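Flavoredoxin (Desulfovibrio vulgaris str. 'Miyazaki F', PDB 2D5M) binds flavin mononucleotide and probably carries electrons as a flavoprotein of the flavin reductase-like family. Local coordinates at residues V19-R24 with Y55-I60; R63-S69 with V106-V111. All blocks are in the same frame, centred on the assembly; numbering follows the deposited sequence.

Contact 1: residues V19-R24 with Y55-I60. With FMN (flavin mononucleotide), chain E.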
loop_
_atom_site.group_PDB
_atom_site.type_symbol
_atom_site.label_atom_id
_atom_site.label_comp_id
_atom_site.label_asym_id
_atom_site.label_seq_id
_atom_site.Cartn_x
_atom_site.Cartn_y
_atom_site.Cartn_z
ATOM N N VAL A 19 -9.606 -0.365 -10.124
ATOM C CA VAL A 19 -10.865 -0.006 -9.481
ATOM C C VAL A 19 -11.954 -0.086 -10.512
ATOM O O VAL A 19 -11.913 0.624 -11.535
ATOM C CB VAL A 19 -10.775 1.405 -8.886
ATOM C CG1 VAL A 19 -12.103 1.778 -8.266
ATOM C CG2 VAL A 19 -9.672 1.499 -7.821
ATOM N N GLY A 20 -12.924 -0.978 -10.279
ATOM C CA GLY A 20 -13.989 -1.287 -11.247
ATOM C C GLY A 20 -15.294 -0.671 -10.821
ATOM O O GLY A 20 -15.681 -0.721 -9.643
ATOM N N THR A 21 -16.038 -0.112 -11.772
ATOM C CA THR A 21 -17.307 0.550 -11.543
ATOM C C THR A 21 -18.240 0.407 -12.756
ATOM O O THR A 21 -17.809 0.031 -13.844
ATOM C CB THR A 21 -17.110 2.059 -11.310
ATOM O OG1 THR A 21 -16.447 2.644 -12.435
ATOM C CG2 THR A 21 -16.382 2.385 -10.004
ATOM N N TYR A 22 -19.514 0.695 -12.527
ATOM C CA TYR A 22 -20.478 0.936 -13.597
ATOM C C TYR A 22 -20.860 2.412 -13.632
ATOM O O TYR A 22 -21.118 3.008 -12.579
ATOM C CB TYR A 22 -21.762 0.125 -13.365
ATOM C CG TYR A 22 -21.651 -1.349 -13.540
ATOM C CD1 TYR A 22 -21.260 -1.935 -14.706
ATOM C CD2 TYR A 22 -21.963 -2.204 -12.443
ATOM C CE1 TYR A 22 -21.159 -3.323 -14.847
ATOM C CE2 TYR A 22 -21.865 -3.574 -12.586
ATOM C CZ TYR A 22 -21.483 -4.140 -13.791
ATOM O OH TYR A 22 -21.383 -5.492 -13.878
ATOM N N ASP A 23 -20.924 3.008 -14.825
ATOM C CA ASP A 23 -21.459 4.357 -14.952
ATOM C C ASP A 23 -22.972 4.319 -14.954
ATOM O O ASP A 23 -23.614 3.286 -14.756
ATOM C CB ASP A 23 -20.851 5.104 -16.133
ATOM C CG ASP A 23 -21.477 4.806 -17.499
ATOM O OD1 ASP A 23 -22.335 3.904 -17.624
ATOM O OD2 ASP A 23 -21.051 5.496 -18.443
ATOM N N ARG A 24 -23.567 5.483 -15.160
ATOM C CA ARG A 24 -25.033 5.613 -15.063
ATOM C C ARG A 24 -25.783 4.816 -16.121
ATOM O O ARG A 24 -26.961 4.500 -15.865
ATOM C CB ARG A 24 -25.421 7.076 -15.107
ATOM C CG ARG A 24 -25.135 7.724 -16.464
ATOM C CD ARG A 24 -25.155 9.278 -16.266
ATOM N NE ARG A 24 -24.806 9.976 -17.483
ATOM C CZ ARG A 24 -23.565 10.090 -17.909
ATOM N NH1 ARG A 24 -22.503 9.604 -17.262
ATOM N NH2 ARG A 24 -23.342 10.754 -19.052
ATOM N N TYR A 55 -13.331 9.539 -14.429
ATOM C CA TYR A 55 -14.729 9.112 -14.669
ATOM C C TYR A 55 -15.186 8.194 -13.527
ATOM O O TYR A 55 -16.341 8.202 -13.089
ATOM C CB TYR A 55 -14.815 8.465 -16.037
ATOM C CG TYR A 55 -16.208 8.256 -16.570
ATOM C CD1 TYR A 55 -17.028 9.365 -16.781
ATOM C CD2 TYR A 55 -16.731 7.021 -16.870
ATOM C CE1 TYR A 55 -18.308 9.269 -17.276
ATOM C CE2 TYR A 55 -18.016 6.870 -17.383
ATOM C CZ TYR A 55 -18.820 7.986 -17.574
ATOM O OH TYR A 55 -20.099 7.930 -18.074
ATOM N N THR A 56 -14.266 7.369 -13.032
ATOM C CA THR A 56 -14.543 6.462 -11.931
ATOM C C THR A 56 -15.045 7.166 -10.694
ATOM O O THR A 56 -15.939 6.667 -10.014
ATOM C CB THR A 56 -13.253 5.675 -11.616
ATOM O OG1 THR A 56 -12.927 4.881 -12.764
ATOM C CG2 THR A 56 -13.402 4.758 -10.448
ATOM N N TYR A 57 -14.570 8.304 -10.337
ATOM C CA TYR A 57 -14.974 9.128 -9.232
ATOM C C TYR A 57 -16.482 9.325 -9.314
ATOM O O TYR A 57 -17.214 9.154 -8.336
ATOM C CB TYR A 57 -14.187 10.453 -9.194
ATOM C CG TYR A 57 -14.563 11.378 -8.056
ATOM C CD1 TYR A 57 -13.726 11.568 -6.998
ATOM C CD2 TYR A 57 -15.707 12.152 -8.030
ATOM C CE1 TYR A 57 -14.017 12.422 -5.948
ATOM C CE2 TYR A 57 -16.034 12.979 -7.024
ATOM C CZ TYR A 57 -15.178 13.121 -5.969
ATOM O OH TYR A 57 -15.507 13.997 -4.933
ATOM N N ARG A 58 -16.916 9.804 -10.481
ATOM C CA ARG A 58 -18.336 10.068 -10.685
ATOM C C ARG A 58 -19.115 8.785 -10.451
ATOM O O ARG A 58 -20.119 8.773 -9.728
ATOM C CB ARG A 58 -18.576 10.608 -12.076
ATOM C CG ARG A 58 -20.083 10.806 -12.369
ATOM C CD ARG A 58 -20.287 11.401 -13.754
ATOM N NE ARG A 58 -21.713 11.505 -14.027
ATOM C CZ ARG A 58 -22.201 12.165 -15.092
ATOM N NH1 ARG A 58 -21.333 12.713 -15.928
ATOM N NH2 ARG A 58 -23.520 12.230 -15.281
ATOM N N SER A 59 -18.682 7.692 -11.036
ATOM C CA SER A 59 -19.442 6.436 -10.904
ATOM C C SER A 59 -19.527 5.978 -9.449
ATOM O O SER A 59 -20.583 5.492 -9.019
ATOM C CB SER A 59 -18.815 5.346 -11.778
ATOM O OG SER A 59 -18.950 5.735 -13.133
ATOM N N ILE A 60 -18.455 6.127 -8.675
ATOM C CA ILE A 60 -18.512 5.696 -7.292
ATOM C C ILE A 60 -19.458 6.574 -6.516
ATOM O O ILE A 60 -20.230 6.089 -5.669
ATOM C CB ILE A 60 -17.107 5.691 -6.627
ATOM C CG1 ILE A 60 -16.234 4.631 -7.277
ATOM C CG2 ILE A 60 -17.227 5.506 -5.117
ATOM C CD1 ILE A 60 -14.797 4.583 -6.781
HETATM N N1 FMN E . -5.430 8.177 -10.418
HETATM C C2 FMN E . -6.028 8.445 -9.215
HETATM O O2 FMN E . -6.934 9.286 -9.131
HETATM N N3 FMN E . -5.572 7.780 -8.079
HETATM C C4 FMN E . -4.530 6.881 -8.047
HETATM O O4 FMN E . -4.189 6.338 -6.975
HETATM C C4A FMN E . -3.874 6.643 -9.287
HETATM N N5 FMN E . -2.803 5.814 -9.320
HETATM C C5A FMN E . -2.327 5.500 -10.568
HETATM C C6 FMN E . -1.219 4.610 -10.641
HETATM C C7 FMN E . -0.676 4.182 -11.841
HETATM C C7M FMN E . 0.531 3.275 -11.906
HETATM C C8 FMN E . -1.306 4.650 -13.054
HETATM C C8M FMN E . -0.795 4.127 -14.388
HETATM C C9 FMN E . -2.336 5.573 -12.997
HETATM C C9A FMN E . -2.862 6.001 -11.789
HETATM N N10 FMN E . -3.890 6.962 -11.672
HETATM C C10 FMN E . -4.440 7.246 -10.446
HETATM C "C1'" FMN E . -4.438 7.611 -12.896
HETATM C "C2'" FMN E . -5.774 7.014 -13.334
HETATM O "O2'" FMN E . -5.746 5.583 -13.384
HETATM C "C3'" FMN E . -6.100 7.542 -14.734
HETATM O "O3'" FMN E . -6.378 8.955 -14.593
HETATM C "C4'" FMN E . -7.262 6.837 -15.419
HETATM O "O4'" FMN E . -7.182 7.209 -16.822
HETATM C "C5'" FMN E . -8.601 7.207 -14.884
HETATM O "O5'" FMN E . -9.606 6.473 -15.655
HETATM P P FMN E . -11.161 6.891 -15.614
HETATM O O1P FMN E . -11.274 8.348 -16.085
HETATM O O2P FMN E . -11.712 6.739 -14.217
HETATM O O3P FMN E . -11.737 5.902 -16.612
HETATM O O HOH W 1 -13.806 2.296 -12.828
HETATM O O HOH W 2 -17.125 4.374 -14.501
#
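Arg-24 lays its guanidinium flat on that of Arg-58, the two planes only 7° apart and their centres separated by 3.8 Å, with NH1 of Arg-24 sitting over the centre of the Arg-58 guanidinium. The repulsion is probably eased by Glu-62, which forms a salt bridge with Arg-58 NE. Arg-24 NH1 also makes a weak, bent hydrogen bond to Tyr-55 OH. The same phenol donates a hydrogen bond to Asp-23 OD2 at 2.6 Å, meeting that oxygen on its anti side; OD2 sits at the ring edge, in the plane of the ring, while the carboxylate itself is turned steeply against the ring. Asp-23 has a second charged partner in Arg-27, so the acid is shared between a phenol and an arginine. Tyr-55 reaches the loop that follows the strand because its CG stands opposite the backbone N (chi1 -167°).

Farther in, the contact turns apolar. Thr-21 presents CG2 to the helix, 3.5 Å from CG1 of Ile-60 and close to CG2 of Thr-56, which also meets CG1 of Val-19. The hydroxyl of Thr-21 points to water instead: one molecule joins its OG1 to Val-19 O and Thr-56 OG1, and another joins it to Ser-59 OG, so that waters bridge the hydroxyls of strand and helix.

Thr-56 has two roles. With its methyl turned to the strand, its OG1 lies on the backbone N side and donates to FMN O2P at 2.7 Å, alongside its own amide; Tyr-55 N donates to O1P at 166°. Amides of a helix's first turn gripping a phosphate, backed here by a strand of the flavin-binding sheet, form a classic helix N-terminal phosphate site.

Contact 2: residues R63-S69 with V106-V111; sequences RGAFTIS and VDAPYV
The guanidinium of Arg-63 takes Asp-107 at its edge, close to its own plane, while the carboxylate stands almost upright to it, the planes 84° apart. NH1 donates to the syn lone pair of OD2 at 2.8 Å with an N-H...O angle of 159°, so this salt bridge rests on one oxygen. The extended arginine chain also passes alongside the acid, CD lying 3.3 Å from OD2. On the arginine's remaining nitrogens, NH2 bonds to Asp-23 O, and NE bonds weakly to Tyr-22 O. A water held by Arg-63 O donates a second hydrogen bond to OD2.

The edges of strand 65-70 are taken up by strands 14-22 and 116-126, and segment 106-111 packs on its face through side chains and water. In the lead-in loop 106-108, the CB of Ala-108 rests 3.6 Å from the CA of Phe-66, and Ala-65 packs its methyl near CB of Val-106; a water links Ala-65 O to Asp-107 O. Asp-107 is the centre of an inverse gamma turn, which leads the chain into strand 109-111, nearly parallel to strand 65-69.

Thr-67 and Ser-69 then do the bridging. The OG1 of Thr-67, set between its backbone N and carbonyl carbon, donates to Pro-109 O at 2.6 Å, tilted from the carbonyl plane. Ser-69 OG instead accepts from Val-111 N, nearly straight at 171°, with CB of Tyr-110 beside it. The chemistry implies that segment 106-111 is fastened over strand 65-69 by hydroxyls, one as donor and the other as acceptor, with a salt bridge closing the end near helix 55-63.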
loop_
_atom_site.group_PDB
_atom_site.type_symbol
_atom_site.label_atom_id
_atom_site.label_comp_id
_atom_site.label_asym_id
_atom_site.label_seq_id
_atom_site.Cartn_x
_atom_site.Cartn_y
_atom_site.Cartn_z
ATOM N N ARG A 63 -23.044 5.186 -7.545
ATOM C CA ARG A 63 -23.470 3.838 -7.212
ATOM C C ARG A 63 -23.087 3.357 -5.841
ATOM O O ARG A 63 -23.627 2.368 -5.325
ATOM C CB ARG A 63 -22.936 2.840 -8.234
ATOM C CG ARG A 63 -23.828 3.004 -9.513
ATOM C CD ARG A 63 -23.504 1.872 -10.454
ATOM N NE ARG A 63 -24.141 2.124 -11.720
ATOM C CZ ARG A 63 -25.296 1.654 -12.108
ATOM N NH1 ARG A 63 -26.038 0.878 -11.329
ATOM N NH2 ARG A 63 -25.738 2.008 -13.295
ATOM N N GLY A 64 -22.118 4.046 -5.206
ATOM C CA GLY A 64 -21.737 3.632 -3.834
ATOM C C GLY A 64 -21.095 2.280 -3.759
ATOM O O GLY A 64 -21.200 1.614 -2.725
ATOM N N ALA A 65 -20.417 1.848 -4.804
ATOM C CA ALA A 65 -19.860 0.520 -4.892
ATOM C C ALA A 65 -18.717 0.528 -5.906
ATOM O O ALA A 65 -18.776 1.251 -6.894
ATOM C CB ALA A 65 -20.919 -0.466 -5.386
ATOM N N PHE A 66 -17.710 -0.316 -5.650
ATOM C CA PHE A 66 -16.622 -0.474 -6.575
ATOM C C PHE A 66 -15.951 -1.817 -6.258
ATOM O O PHE A 66 -16.154 -2.390 -5.190
ATOM C CB PHE A 66 -15.607 0.661 -6.508
ATOM C CG PHE A 66 -14.940 0.923 -5.167
ATOM C CD1 PHE A 66 -13.661 0.395 -4.921
ATOM C CD2 PHE A 66 -15.514 1.702 -4.203
ATOM C CE1 PHE A 66 -13.007 0.696 -3.732
ATOM C CE2 PHE A 66 -14.880 1.946 -2.979
ATOM C CZ PHE A 66 -13.614 1.451 -2.738
ATOM N N THR A 67 -15.168 -2.299 -7.204
ATOM C CA THR A 67 -14.344 -3.451 -6.984
ATOM C C THR A 67 -12.868 -3.048 -7.100
ATOM O O THR A 67 -12.555 -2.007 -7.646
ATOM C CB THR A 67 -14.616 -4.582 -8.002
ATOM O OG1 THR A 67 -14.205 -4.100 -9.268
ATOM C CG2 THR A 67 -16.064 -4.988 -7.981
ATOM N N ILE A 68 -11.991 -3.922 -6.586
ATOM C CA ILE A 68 -10.567 -3.880 -6.833
ATOM C C ILE A 68 -10.185 -5.225 -7.417
ATOM O O ILE A 68 -10.364 -6.247 -6.790
ATOM C CB ILE A 68 -9.791 -3.532 -5.562
ATOM C CG1 ILE A 68 -10.018 -2.053 -5.202
ATOM C CG2 ILE A 68 -8.289 -3.879 -5.728
ATOM C CD1 ILE A 68 -9.537 -1.657 -3.833
ATOM N N SER A 69 -9.619 -5.173 -8.610
ATOM C CA SER A 69 -9.078 -6.370 -9.241
ATOM C C SER A 69 -7.563 -6.240 -9.268
ATOM O O SER A 69 -7.019 -5.182 -9.596
ATOM C CB SER A 69 -9.630 -6.528 -10.661
ATOM O OG SER A 69 -11.025 -6.623 -10.695
ATOM N N VAL A 106 -21.973 -6.485 -4.643
ATOM C CA VAL A 106 -21.969 -5.006 -4.818
ATOM C C VAL A 106 -22.222 -4.707 -6.299
ATOM O O VAL A 106 -21.938 -5.535 -7.162
ATOM C CB VAL A 106 -20.698 -4.308 -4.319
ATOM C CG1 VAL A 106 -20.313 -4.782 -2.904
ATOM C CG2 VAL A 106 -19.526 -4.538 -5.264
ATOM N N ASP A 107 -22.704 -3.485 -6.481
ATOM C CA ASP A 107 -23.099 -2.975 -7.809
ATOM C C ASP A 107 -21.921 -2.421 -8.602
ATOM O O ASP A 107 -21.801 -1.194 -8.826
ATOM C CB ASP A 107 -24.159 -1.910 -7.619
ATOM C CG ASP A 107 -24.784 -1.475 -8.926
ATOM O OD1 ASP A 107 -24.682 -2.226 -9.931
ATOM O OD2 ASP A 107 -25.401 -0.381 -8.909
ATOM N N ALA A 108 -21.010 -3.304 -9.023
ATOM C CA ALA A 108 -19.777 -2.964 -9.744
ATOM C C ALA A 108 -19.233 -4.209 -10.403
ATOM O O ALA A 108 -19.380 -5.310 -9.853
ATOM C CB ALA A 108 -18.735 -2.363 -8.821
ATOM N N PRO A 109 -18.547 -4.063 -11.527
ATOM C CA PRO A 109 -17.891 -5.191 -12.178
ATOM C C PRO A 109 -16.453 -5.383 -11.663
ATOM O O PRO A 109 -15.836 -4.377 -11.271
ATOM C CB PRO A 109 -17.830 -4.778 -13.634
ATOM C CG PRO A 109 -17.586 -3.278 -13.533
ATOM C CD PRO A 109 -18.334 -2.839 -12.284
ATOM N N TYR A 110 -15.947 -6.601 -11.757
ATOM C CA TYR A 110 -14.514 -6.854 -11.574
ATOM C C TYR A 110 -13.966 -7.481 -12.852
ATOM O O TYR A 110 -14.703 -7.830 -13.774
ATOM C CB TYR A 110 -14.216 -7.676 -10.360
ATOM C CG TYR A 110 -14.775 -9.074 -10.310
ATOM C CD1 TYR A 110 -14.091 -10.141 -10.820
ATOM C CD2 TYR A 110 -16.004 -9.344 -9.737
ATOM C CE1 TYR A 110 -14.594 -11.445 -10.771
ATOM C CE2 TYR A 110 -16.493 -10.627 -9.660
ATOM C CZ TYR A 110 -15.798 -11.661 -10.194
ATOM O OH TYR A 110 -16.287 -12.959 -10.108
ATOM N N VAL A 111 -12.639 -7.630 -12.908
ATOM C CA VAL A 111 -11.980 -8.140 -14.101
ATOM C C VAL A 111 -11.878 -9.663 -14.015
ATOM O O VAL A 111 -11.114 -10.180 -13.178
ATOM C CB VAL A 111 -10.591 -7.527 -14.322
ATOM C CG1 VAL A 111 -10.046 -8.034 -15.639
ATOM C CG2 VAL A 111 -10.652 -6.008 -14.301
HETATM O O HOH W 3 -25.785 1.039 -6.641
HETATM O O HOH W 4 -20.001 0.828 -9.589
#

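In the fold
Contacts 1 and 2 work on one sheet, in which strands 14-22 and 65-70 are neighbours, and their centres lie about 8 Å apart. Both are largely buried, and helix 55-63 takes part in both, by its first turns in contact 1 and by its last residue in contact 2. Contact 1 reaches the flavin phosphate, whereas contact 2 lays a short strand and its lead-in turn over the next strand, with no bond to the cofactor. Contact 1 accordingly grades from methyl packing to exposed arginines, while contact 2 has no fully exposed partner and relies on hydroxyl bridges and one salt bridge. They join through Gly-20 and Thr-67, probably hydrogen-bonded backbone to backbone, and through Arg-63 NH2, which probably bonds to Asp-23 O.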